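Local coordinates for acyl-CoA dehydrogenase domain protein Tcur3483 (Thermomonospora curvata, PDB 6WY9) that binds FAD and probably oxidises the CH-CH group of acyl-CoA-type substrates, assembled here with another protein, at residues 274-279 / 299-304; 286-289 / 293-296; 352-357 / 363-368. All coordinates share one frame; numbering follows the deposited sequence.

Contact 1 (274-279 / 299-304); sequences RLWEDV and ARTYAK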
ATOM      1  N   ARG A 274       1.529  15.930  17.151  1.00 41.51           N
ATOM      2  CA  ARG A 274       1.632  17.391  17.277  1.00 46.73           C
ATOM      3  C   ARG A 274       1.956  18.064  15.935  1.00 41.91           C
ATOM      4  O   ARG A 274       1.407  19.131  15.609  1.00 39.03           O
ATOM      5  CB  ARG A 274       2.695  17.768  18.321  1.00 58.56           C
ATOM      6  CG  ARG A 274       2.383  17.327  19.743  1.00 74.16           C
ATOM      7  CD  ARG A 274       0.989  17.758  20.181  1.00 88.75           C
ATOM      8  NE  ARG A 274       0.822  17.834  21.633  1.00102.94           N
ATOM      9  CZ  ARG A 274       1.103  18.910  22.372  1.00113.48           C
ATOM     10  NH1 ARG A 274       1.584  20.014  21.814  1.00116.22           N
ATOM     11  NH2 ARG A 274       0.905  18.880  23.679  1.00118.30           N
ATOM     12  N   LEU A 275       2.901  17.501  15.190  1.00 39.26           N
ATOM     13  CA  LEU A 275       3.262  18.060  13.902  1.00 39.50           C
ATOM     14  C   LEU A 275       2.094  17.982  12.912  1.00 37.88           C
ATOM     15  O   LEU A 275       1.883  18.912  12.138  1.00 38.55           O
ATOM     16  CB  LEU A 275       4.500  17.335  13.358  1.00 40.91           C
ATOM     17  CG  LEU A 275       5.766  17.812  14.098  1.00 43.86           C
ATOM     18  CD1 LEU A 275       7.014  16.922  13.824  1.00 43.79           C
ATOM     19  CD2 LEU A 275       6.079  19.317  13.811  1.00 45.63           C
ATOM     20  N   TRP A 276       1.350  16.867  12.906  1.00 38.18           N
ATOM     21  CA  TRP A 276       0.129  16.771  12.112  1.00 38.22           C
ATOM     22  C   TRP A 276      -0.828  17.919  12.444  1.00 38.64           C
ATOM     23  O   TRP A 276      -1.322  18.609  11.552  1.00 38.56           O
ATOM     24  CB  TRP A 276      -0.527  15.398  12.343  1.00 38.41           C
ATOM     25  CG  TRP A 276      -1.844  15.177  11.580  1.00 35.75           C
ATOM     26  CD1 TRP A 276      -2.003  14.478  10.413  1.00 35.88           C
ATOM     27  CD2 TRP A 276      -3.152  15.592  11.975  1.00 37.02           C
ATOM     28  NE1 TRP A 276      -3.337  14.472  10.032  1.00 34.61           N
ATOM     29  CE2 TRP A 276      -4.064  15.146  10.967  1.00 36.11           C
ATOM     30  CE3 TRP A 276      -3.654  16.325  13.056  1.00 37.27           C
ATOM     31  CZ2 TRP A 276      -5.431  15.399  11.028  1.00 36.18           C
ATOM     32  CZ3 TRP A 276      -5.024  16.586  13.109  1.00 38.23           C
ATOM     33  CH2 TRP A 276      -5.893  16.123  12.086  1.00 37.59           C
ATOM     34  N   GLU A 277      -1.071  18.164  13.730  1.00 39.48           N
ATOM     35  CA  GLU A 277      -1.909  19.288  14.122  1.00 41.33           C
ATOM     36  C   GLU A 277      -1.365  20.611  13.609  1.00 41.53           C
ATOM     37  O   GLU A 277      -2.140  21.489  13.200  1.00 41.36           O
ATOM     38  CB  GLU A 277      -2.030  19.367  15.636  1.00 44.05           C
ATOM     39  CG  GLU A 277      -2.781  18.243  16.261  1.00 49.87           C
ATOM     40  CD  GLU A 277      -2.803  18.412  17.765  1.00 58.55           C
ATOM     41  OE1 GLU A 277      -1.733  18.637  18.381  1.00 61.47           O
ATOM     42  OE2 GLU A 277      -3.908  18.385  18.318  1.00 62.78           O
ATOM     43  N   ASP A 278      -0.048  20.814  13.708  1.00 40.18           N
ATOM     44  CA  ASP A 278       0.511  22.081  13.264  1.00 40.20           C
ATOM     45  C   ASP A 278       0.327  22.253  11.765  1.00 40.68           C
ATOM     46  O   ASP A 278       0.085  23.370  11.282  1.00 40.32           O
ATOM     47  CB  ASP A 278       1.990  22.158  13.614  1.00 40.11           C
ATOM     48  CG  ASP A 278       2.242  22.216  15.106  1.00 44.02           C
ATOM     49  OD1 ASP A 278       1.347  22.594  15.906  1.00 45.34           O
ATOM     50  OD2 ASP A 278       3.383  21.866  15.464  1.00 44.90           O
ATOM     51  N   VAL A 279       0.459  21.159  11.007  1.00 38.69           N
ATOM     52  CA  VAL A 279       0.257  21.235   9.567  1.00 39.91           C
ATOM     53  C   VAL A 279      -1.198  21.564   9.244  1.00 40.52           C
ATOM     54  O   VAL A 279      -1.463  22.381   8.351  1.00 41.77           O
ATOM     55  CB  VAL A 279       0.729  19.947   8.867  1.00 37.71           C
ATOM     56  CG1 VAL A 279       0.313  19.997   7.382  1.00 38.75           C
ATOM     57  CG2 VAL A 279       2.290  19.848   8.968  1.00 37.08           C
ATOM     58  N   ALA A 299      -7.048  13.142   6.558  1.00 34.52           N
ATOM     59  CA  ALA A 299      -7.993  12.152   7.113  1.00 34.31           C
ATOM     60  C   ALA A 299      -7.326  10.795   7.277  1.00 35.46           C
ATOM     61  O   ALA A 299      -7.469  10.151   8.328  1.00 34.81           O
ATOM     62  CB  ALA A 299      -9.240  12.015   6.215  1.00 31.06           C
ATOM     63  N   ARG A 300      -6.592  10.346   6.244  1.00 35.24           N
ATOM     64  CA  ARG A 300      -5.954   9.036   6.290  1.00 36.62           C
ATOM     65  C   ARG A 300      -4.866   8.997   7.352  1.00 35.74           C
ATOM     66  O   ARG A 300      -4.791   8.042   8.130  1.00 34.00           O
ATOM     67  CB  ARG A 300      -5.357   8.645   4.921  1.00 33.87           C
ATOM     68  CG  ARG A 300      -5.041   7.161   4.766  1.00 34.93           C
ATOM     69  CD  ARG A 300      -4.360   6.824   3.370  1.00 35.15           C
ATOM     70  NE  ARG A 300      -3.165   7.658   3.217  1.00 34.92           N
ATOM     71  CZ  ARG A 300      -2.002   7.405   3.812  1.00 38.21           C
ATOM     72  NH1 ARG A 300      -1.862   6.308   4.575  1.00 37.74           N
ATOM     73  NH2 ARG A 300      -0.972   8.240   3.669  1.00 35.56           N
ATOM     74  N   THR A 301      -4.065  10.065   7.458  1.00 35.06           N
ATOM     75  CA  THR A 301      -3.042  10.056   8.503  1.00 34.23           C
ATOM     76  C   THR A 301      -3.666  10.222   9.882  1.00 35.85           C
ATOM     77  O   THR A 301      -3.147   9.649  10.847  1.00 36.96           O
ATOM     78  CB  THR A 301      -1.950  11.109   8.254  1.00 34.46           C
ATOM     79  OG1 THR A 301      -2.569  12.369   8.006  1.00 34.58           O
ATOM     80  CG2 THR A 301      -1.092  10.718   7.043  1.00 34.43           C
ATOM     81  N   TYR A 302      -4.758  11.012  10.023  1.00 34.39           N
ATOM     82  CA  TYR A 302      -5.479  11.045  11.289  1.00 34.57           C
ATOM     83  C   TYR A 302      -5.879   9.619  11.736  1.00 35.96           C
ATOM     84  O   TYR A 302      -5.749   9.234  12.921  1.00 35.15           O
ATOM     85  CB  TYR A 302      -6.731  11.934  11.143  1.00 33.50           C
ATOM     86  CG  TYR A 302      -7.604  12.068  12.373  1.00 35.57           C
ATOM     87  CD1 TYR A 302      -7.355  13.058  13.320  1.00 39.12           C
ATOM     88  CD2 TYR A 302      -8.710  11.224  12.597  1.00 37.24           C
ATOM     89  CE1 TYR A 302      -8.205  13.230  14.446  1.00 41.38           C
ATOM     90  CE2 TYR A 302      -9.532  11.386  13.716  1.00 40.56           C
ATOM     91  CZ  TYR A 302      -9.276  12.379  14.651  1.00 42.04           C
ATOM     92  OH  TYR A 302     -10.121  12.534  15.769  1.00 43.61           O
ATOM     93  N   ALA A 303      -6.460   8.854  10.816  1.00 35.70           N
ATOM     94  CA  ALA A 303      -6.976   7.534  11.196  1.00 36.17           C
ATOM     95  C   ALA A 303      -5.836   6.603  11.602  1.00 36.01           C
ATOM     96  O   ALA A 303      -5.990   5.812  12.543  1.00 36.00           O
ATOM     97  CB  ALA A 303      -7.756   6.910  10.043  1.00 34.81           C
ATOM     98  N   LYS A 304      -4.702   6.695  10.908  1.00 33.20           N
ATOM     99  CA  LYS A 304      -3.560   5.823  11.208  1.00 35.57           C
ATOM    100  C   LYS A 304      -2.857   6.247  12.493  1.00 36.80           C
ATOM    101  O   LYS A 304      -2.377   5.387  13.248  1.00 36.06           O
ATOM    102  CB  LYS A 304      -2.582   5.799  10.033  1.00 34.58           C
ATOM    103  CG  LYS A 304      -3.120   4.974   8.802  1.00 34.85           C
ATOM    104  CD  LYS A 304      -2.011   4.741   7.799  1.00 36.23           C
ATOM    105  CE  LYS A 304      -0.979   3.756   8.356  1.00 37.15           C
ATOM    106  NZ  LYS A 304      -0.030   3.463   7.243  1.00 38.63           N
TER
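Thr-301 OG1 is the polar atom to look at: three groups converge on it. Its hydroxyl bonds back to the carbonyls of Asp-297 and Leu-298, one turn earlier in its own helix, and Trp-276 NE1 comes within 3.0 Å of Thr-301 OG1 from the facing helix. That last bond is weak, bent to 123° at the hydrogen; the indole N-H also bonds to Leu-298 O. The hydroxyl oxygen lies close to the plane of the indole, at its edge. The stronger partner of Thr-301 is Asp-297 O, while Leu-298 O is common to the hydroxyl and the indole nitrogen. Trp-276 gets there by leaving its helix with CG anti to the backbone N (chi1 179°), which carries the indole toward helix 292-321, where the nearest CA pair, Trp-276 and Tyr-302, is 8.1 Å apart. The far corner of the six-membered ring then rests against Tyr-302: Trp-276 CH2 approaches Tyr-302 CD1 to 3.6 Å, and Trp-276 CZ2 lies 3.7 Å from Tyr-302 CB. The six-membered ring of Trp-276 and the Tyr-302 ring meet obliquely, planes at 44°. Apolar side chains of another protein's chain pack on both aromatics. The contact joins two successive helices of the C-terminal helical bundle, 263-286 and 292-321, while Thr-301 and Val-279 also touch helix 326-350.

Contact 2 (286-289 / 293-296); sequences NGVL and WVRR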
ATOM      1  N   ASN A 286      -3.316  29.228   5.069  1.00 40.15           N
ATOM      2  CA  ASN A 286      -2.886  29.666   3.731  1.00 41.11           C
ATOM      3  C   ASN A 286      -3.728  29.092   2.597  1.00 40.86           C
ATOM      4  O   ASN A 286      -3.348  29.234   1.428  1.00 41.71           O
ATOM      5  CB  ASN A 286      -1.410  29.344   3.493  1.00 41.93           C
ATOM      6  CG  ASN A 286      -1.129  27.836   3.520  1.00 41.02           C
ATOM      7  OD1 ASN A 286      -2.050  27.023   3.509  1.00 39.02           O
ATOM      8  ND2 ASN A 286       0.147  27.476   3.536  1.00 40.01           N
ATOM      9  N   GLY A 287      -4.848  28.419   2.902  1.00 40.34           N
ATOM     10  CA  GLY A 287      -5.727  27.892   1.876  1.00 38.39           C
ATOM     11  C   GLY A 287      -5.367  26.525   1.346  1.00 38.42           C
ATOM     12  O   GLY A 287      -6.131  25.963   0.530  1.00 36.48           O
ATOM     13  N   VAL A 288      -4.225  25.959   1.761  1.00 37.57           N
ATOM     14  CA  VAL A 288      -3.890  24.614   1.319  1.00 35.98           C
ATOM     15  C   VAL A 288      -4.966  23.628   1.777  1.00 34.93           C
ATOM     16  O   VAL A 288      -5.215  22.617   1.114  1.00 34.34           O
ATOM     17  CB  VAL A 288      -2.488  24.225   1.839  1.00 36.64           C
ATOM     18  CG1 VAL A 288      -2.256  22.690   1.717  1.00 36.39           C
ATOM     19  CG2 VAL A 288      -1.349  25.039   1.073  1.00 36.03           C
ATOM     20  N   LEU A 289      -5.606  23.895   2.917  1.00 36.88           N
ATOM     21  CA  LEU A 289      -6.700  23.054   3.445  1.00 37.09           C
ATOM     22  C   LEU A 289      -7.939  22.996   2.524  1.00 38.76           C
ATOM     23  O   LEU A 289      -8.765  22.064   2.636  1.00 38.06           O
ATOM     24  CB  LEU A 289      -7.085  23.555   4.848  1.00 38.00           C
ATOM     25  CG  LEU A 289      -8.064  22.663   5.684  1.00 40.23           C
ATOM     26  CD1 LEU A 289      -7.452  21.303   6.014  1.00 38.17           C
ATOM     27  CD2 LEU A 289      -8.404  23.414   6.960  1.00 40.53           C
ATOM     28  N   TRP A 293      -7.344  16.942  -2.076  1.00 35.12           N
ATOM     29  CA  TRP A 293      -6.330  15.918  -1.842  1.00 35.67           C
ATOM     30  C   TRP A 293      -5.691  16.093  -0.483  1.00 34.22           C
ATOM     31  O   TRP A 293      -5.356  15.103   0.181  1.00 32.93           O
ATOM     32  CB  TRP A 293      -5.265  15.907  -2.946  1.00 34.14           C
ATOM     33  CG  TRP A 293      -4.330  17.149  -3.037  1.00 33.81           C
ATOM     34  CD1 TRP A 293      -4.437  18.211  -3.912  1.00 37.30           C
ATOM     35  CD2 TRP A 293      -3.101  17.350  -2.324  1.00 34.87           C
ATOM     36  NE1 TRP A 293      -3.366  19.087  -3.744  1.00 37.21           N
ATOM     37  CE2 TRP A 293      -2.535  18.572  -2.777  1.00 36.45           C
ATOM     38  CE3 TRP A 293      -2.430  16.628  -1.329  1.00 34.14           C
ATOM     39  CZ2 TRP A 293      -1.329  19.075  -2.256  1.00 36.82           C
ATOM     40  CZ3 TRP A 293      -1.223  17.146  -0.804  1.00 34.56           C
ATOM     41  CH2 TRP A 293      -0.690  18.329  -1.274  1.00 34.49           C
ATOM     42  N   VAL A 294      -5.538  17.344  -0.034  1.00 33.44           N
ATOM     43  CA  VAL A 294      -4.954  17.609   1.280  1.00 34.24           C
ATOM     44  C   VAL A 294      -5.875  17.083   2.385  1.00 36.43           C
ATOM     45  O   VAL A 294      -5.437  16.444   3.355  1.00 36.80           O
ATOM     46  CB  VAL A 294      -4.714  19.132   1.437  1.00 33.39           C
ATOM     47  CG1 VAL A 294      -4.434  19.517   2.918  1.00 32.67           C
ATOM     48  CG2 VAL A 294      -3.577  19.647   0.448  1.00 32.09           C
ATOM     49  N   ARG A 295      -7.166  17.416   2.280  1.00 34.61           N
ATOM     50  CA  ARG A 295      -8.139  16.956   3.271  1.00 34.61           C
ATOM     51  C   ARG A 295      -8.124  15.427   3.377  1.00 34.87           C
ATOM     52  O   ARG A 295      -8.126  14.872   4.486  1.00 36.17           O
ATOM     53  CB  ARG A 295      -9.543  17.472   2.929  1.00 32.56           C
ATOM     54  CG  ARG A 295      -9.695  18.931   3.206  1.00 34.91           C
ATOM     55  CD  ARG A 295     -11.126  19.390   2.966  1.00 35.72           C
ATOM     56  NE  ARG A 295     -11.269  20.827   3.173  1.00 35.57           N
ATOM     57  CZ  ARG A 295     -12.424  21.418   3.448  1.00 36.91           C
ATOM     58  NH1 ARG A 295     -13.533  20.702   3.566  1.00 36.78           N
ATOM     59  NH2 ARG A 295     -12.465  22.713   3.620  1.00 37.02           N
ATOM     60  N   ARG A 296      -8.108  14.743   2.232  1.00 34.01           N
ATOM     61  CA  ARG A 296      -8.103  13.279   2.231  1.00 36.27           C
ATOM     62  C   ARG A 296      -6.838  12.724   2.894  1.00 34.95           C
ATOM     63  O   ARG A 296      -6.903  11.727   3.635  1.00 35.19           O
ATOM     64  CB  ARG A 296      -8.239  12.739   0.804  1.00 38.55           C
ATOM     65  CG  ARG A 296      -7.942  11.192   0.726  1.00 43.79           C
ATOM     66  CD  ARG A 296      -7.767  10.673  -0.694  1.00 49.20           C
ATOM     67  NE  ARG A 296      -7.401   9.276  -0.652  1.00 55.61           N
ATOM     68  CZ  ARG A 296      -8.181   8.305  -1.106  1.00 60.96           C
ATOM     69  NH1 ARG A 296      -9.327   8.606  -1.686  1.00 62.09           N
ATOM     70  NH2 ARG A 296      -7.788   7.036  -1.023  1.00 64.03           N
TER
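The guanidinium of Arg-295 takes the carbonyl oxygen of Leu-289 at its edge, only 5° out of its plane, through the N-H of NE. The bond from Arg-295 NE to Leu-289 O is short, 2.8 Å, and nearly straight at 163°. The chain is extended from CG to NE, and Arg-295 CG also comes within 3.3 Å of Leu-289 O. Its other nitrogens work further out: NH2 forms a salt bridge with Glu-290, and NH1 one with an acidic side chain of another protein's chain. The second flat group, the indole of Trp-293, has Val-294 CG2 above the centre of one face, at 3.3 Å from the plane. Val-294 CG2 also meets the loop, at 3.6 Å from Val-288 CG1 and 3.5 Å from Val-288 O, the two valine side chains crossing at about a right angle. Before this, the chain leaves its helix at Gly-287, whose positive phi (86°) suits a residue without a side chain. Asn-286 OD1 accepts from Val-288 N at 3.0 Å, which makes an Asx turn. The result is a short connection between two successive helices of the C-terminal bundle: the end of helix 263-286, a short 3-10 turn, and the first turn of helix 292-321. Val-288, Trp-293 and Val-294 all lean on Ile-350 at the end of helix 326-350.

Contact 3 (352-357 / 363-368); sequences GAAGRI and GAVLAG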
ATOM      1  N   GLY A 352       3.950  21.227   0.242  1.00 40.55           N
ATOM      2  CA  GLY A 352       4.255  21.867  -1.023  1.00 40.54           C
ATOM      3  C   GLY A 352       5.737  22.169  -1.175  1.00 40.73           C
ATOM      4  O   GLY A 352       6.614  21.464  -0.650  1.00 38.66           O
ATOM      5  N   ALA A 353       6.011  23.280  -1.866  1.00 40.71           N
ATOM      6  CA  ALA A 353       7.376  23.652  -2.206  1.00 42.38           C
ATOM      7  C   ALA A 353       8.248  23.816  -0.955  1.00 42.67           C
ATOM      8  O   ALA A 353       9.448  23.526  -0.995  1.00 41.92           O
ATOM      9  CB  ALA A 353       7.359  24.950  -3.031  1.00 44.26           C
ATOM     10  N   ALA A 354       7.666  24.283   0.156  1.00 40.41           N
ATOM     11  CA  ALA A 354       8.422  24.397   1.402  1.00 41.63           C
ATOM     12  C   ALA A 354       8.749  23.040   2.039  1.00 40.55           C
ATOM     13  O   ALA A 354       9.625  22.972   2.907  1.00 42.17           O
ATOM     14  CB  ALA A 354       7.642  25.254   2.405  1.00 41.52           C
ATOM     15  N   GLY A 355       8.079  21.965   1.623  1.00 41.07           N
ATOM     16  CA  GLY A 355       8.372  20.642   2.158  1.00 39.88           C
ATOM     17  C   GLY A 355       9.831  20.214   1.994  1.00 41.01           C
ATOM     18  O   GLY A 355      10.308  19.339   2.736  1.00 38.32           O
ATOM     19  N   ARG A 356      10.557  20.828   1.058  1.00 39.02           N
ATOM     20  CA  ARG A 356      11.919  20.420   0.773  1.00 40.36           C
ATOM     21  C   ARG A 356      12.961  21.323   1.415  1.00 39.56           C
ATOM     22  O   ARG A 356      14.159  21.152   1.155  1.00 42.38           O
ATOM     23  CB  ARG A 356      12.144  20.369  -0.746  1.00 41.30           C
ATOM     24  CG  ARG A 356      12.358  21.770  -1.399  1.00 43.20           C
ATOM     25  CD  ARG A 356      12.394  21.595  -2.927  1.00 45.14           C
ATOM     26  NE  ARG A 356      11.044  21.217  -3.369  1.00 45.05           N
ATOM     27  CZ  ARG A 356      10.492  21.608  -4.520  1.00 44.59           C
ATOM     28  NH1 ARG A 356      11.187  22.362  -5.382  1.00 41.97           N
ATOM     29  NH2 ARG A 356       9.237  21.240  -4.803  1.00 45.08           N
ATOM     30  N   ILE A 357      12.567  22.262   2.254  1.00 38.86           N
ATOM     31  CA  ILE A 357      13.525  23.233   2.779  1.00 39.35           C
ATOM     32  C   ILE A 357      14.013  22.740   4.138  1.00 40.81           C
ATOM     33  O   ILE A 357      13.202  22.402   5.011  1.00 38.13           O
ATOM     34  CB  ILE A 357      12.906  24.638   2.869  1.00 40.29           C
ATOM     35  CG1 ILE A 357      12.378  25.086   1.480  1.00 40.72           C
ATOM     36  CG2 ILE A 357      13.922  25.631   3.458  1.00 40.85           C
ATOM     37  CD1 ILE A 357      11.875  26.573   1.447  1.00 41.23           C
ATOM     38  N   GLY A 363      12.424  30.154   4.322  1.00 44.95           N
ATOM     39  CA  GLY A 363      11.223  29.530   3.819  1.00 44.13           C
ATOM     40  C   GLY A 363      10.851  28.224   4.494  1.00 44.80           C
ATOM     41  O   GLY A 363       9.789  27.669   4.191  1.00 43.73           O
ATOM     42  N   ALA A 364      11.668  27.720   5.419  1.00 44.58           N
ATOM     43  CA  ALA A 364      11.319  26.456   6.066  1.00 44.95           C
ATOM     44  C   ALA A 364      10.016  26.631   6.830  1.00 43.54           C
ATOM     45  O   ALA A 364       9.748  27.697   7.379  1.00 45.36           O
ATOM     46  CB  ALA A 364      12.436  25.998   7.024  1.00 45.78           C
ATOM     47  N   VAL A 365       9.201  25.594   6.878  1.00 44.62           N
ATOM     48  CA  VAL A 365       7.929  25.659   7.599  1.00 48.26           C
ATOM     49  C   VAL A 365       8.069  24.832   8.865  1.00 47.04           C
ATOM     50  O   VAL A 365       8.642  23.733   8.839  1.00 45.64           O
ATOM     51  CB  VAL A 365       6.747  25.170   6.737  1.00 52.13           C
ATOM     52  CG1 VAL A 365       6.362  26.236   5.726  1.00 54.22           C
ATOM     53  CG2 VAL A 365       7.174  23.968   5.970  1.00 54.56           C
ATOM     54  N   LEU A 366       7.555  25.364   9.973  1.00 46.07           N
ATOM     55  CA  LEU A 366       7.656  24.669  11.245  1.00 46.08           C
ATOM     56  C   LEU A 366       9.120  24.347  11.525  1.00 46.57           C
ATOM     57  O   LEU A 366       9.469  23.242  11.950  1.00 46.80           O
ATOM     58  CB  LEU A 366       6.774  23.408  11.242  1.00 46.31           C
ATOM     59  CG  LEU A 366       5.268  23.693  11.032  1.00 47.45           C
ATOM     60  CD1 LEU A 366       4.437  22.395  10.770  1.00 45.27           C
ATOM     61  CD2 LEU A 366       4.693  24.486  12.227  1.00 49.00           C
ATOM     62  N   ALA A 367       9.992  25.327  11.240  1.00 44.14           N
ATOM     63  CA  ALA A 367      11.437  25.240  11.445  1.00 44.67           C
ATOM     64  C   ALA A 367      12.075  24.055  10.702  1.00 43.50           C
ATOM     65  O   ALA A 367      13.143  23.598  11.094  1.00 44.10           O
ATOM     66  CB  ALA A 367      11.790  25.172  12.942  1.00 45.38           C
ATOM     67  N   GLY A 368      11.450  23.544   9.633  1.00 42.56           N
ATOM     68  CA  GLY A 368      11.997  22.413   8.891  1.00 43.11           C
ATOM     69  C   GLY A 368      11.904  21.076   9.599  1.00 42.82           C
ATOM     70  O   GLY A 368      12.560  20.120   9.171  1.00 40.43           O
TER
HETATM   71  O   HOH W   1      10.535  23.010   5.552  1.00 41.52           O
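In Ile-357 chi1 is -57°, which sets CG1 beside the backbone N and leaves CG2 anti to it; with CG1 running on extended to CD1 (chi2 -174°) the side chain presents two methyls to segment 363-368. This is the long loop between helices 326-350 and 369-380 of the C-terminal bundle, folded back on itself after a 3-10 turn at 353-356. One methyl, Ile-357 CG2, sits 3.6 Å from Ala-364 N and 3.9 Å from Ala-364 CB. The other rests on the backbone of Gly-363, with Ile-357 CD1 3.6 Å from Gly-363 C, a close fit made possible by the lack of a side chain there. Ala-354 CB, for its part, points toward Val-365 and touches both of its methyls, with Val-365 CG1 at 3.7 Å. Val-365 in turn reaches Trp-282 on helix 263-286. Leu-366, Ala-367 and Gly-368 then all take left-handed backbone angles, making a tight turn in which Gly-368 N bonds back to Val-365 O, and Gly-368 occupies the N-cap position of helix 369-380. No direct hydrogen bond joins the two segments. Polar backbone atoms meet instead through one water, which donates to Ala-354 O and to Ile-357 O, each at 2.8 Å, and accepts from Val-365 N at 3.2 Å.

All three contacts lie on the same side of the chain's centre, in the C-terminal helical domain and away from the flavin pocket. Contacts 1 and 2 share helix 292-321; their centres are 12 Å apart, with contact 2 the turn that joins the helices paired in contact 1. Contact 3 comes later in the chain, yet it meets contact 1 directly: Leu-366 CD1 packs 3.8 Å from Asp-278 CB and equally near Val-279 CG2. Contacts 2 and 3, with centres 16 Å apart, do not touch, but Trp-282 bears on Val-288 of one and Val-365 of the other. Ile-350 likewise connects Val-279 of contact 1 with the valines of contact 2.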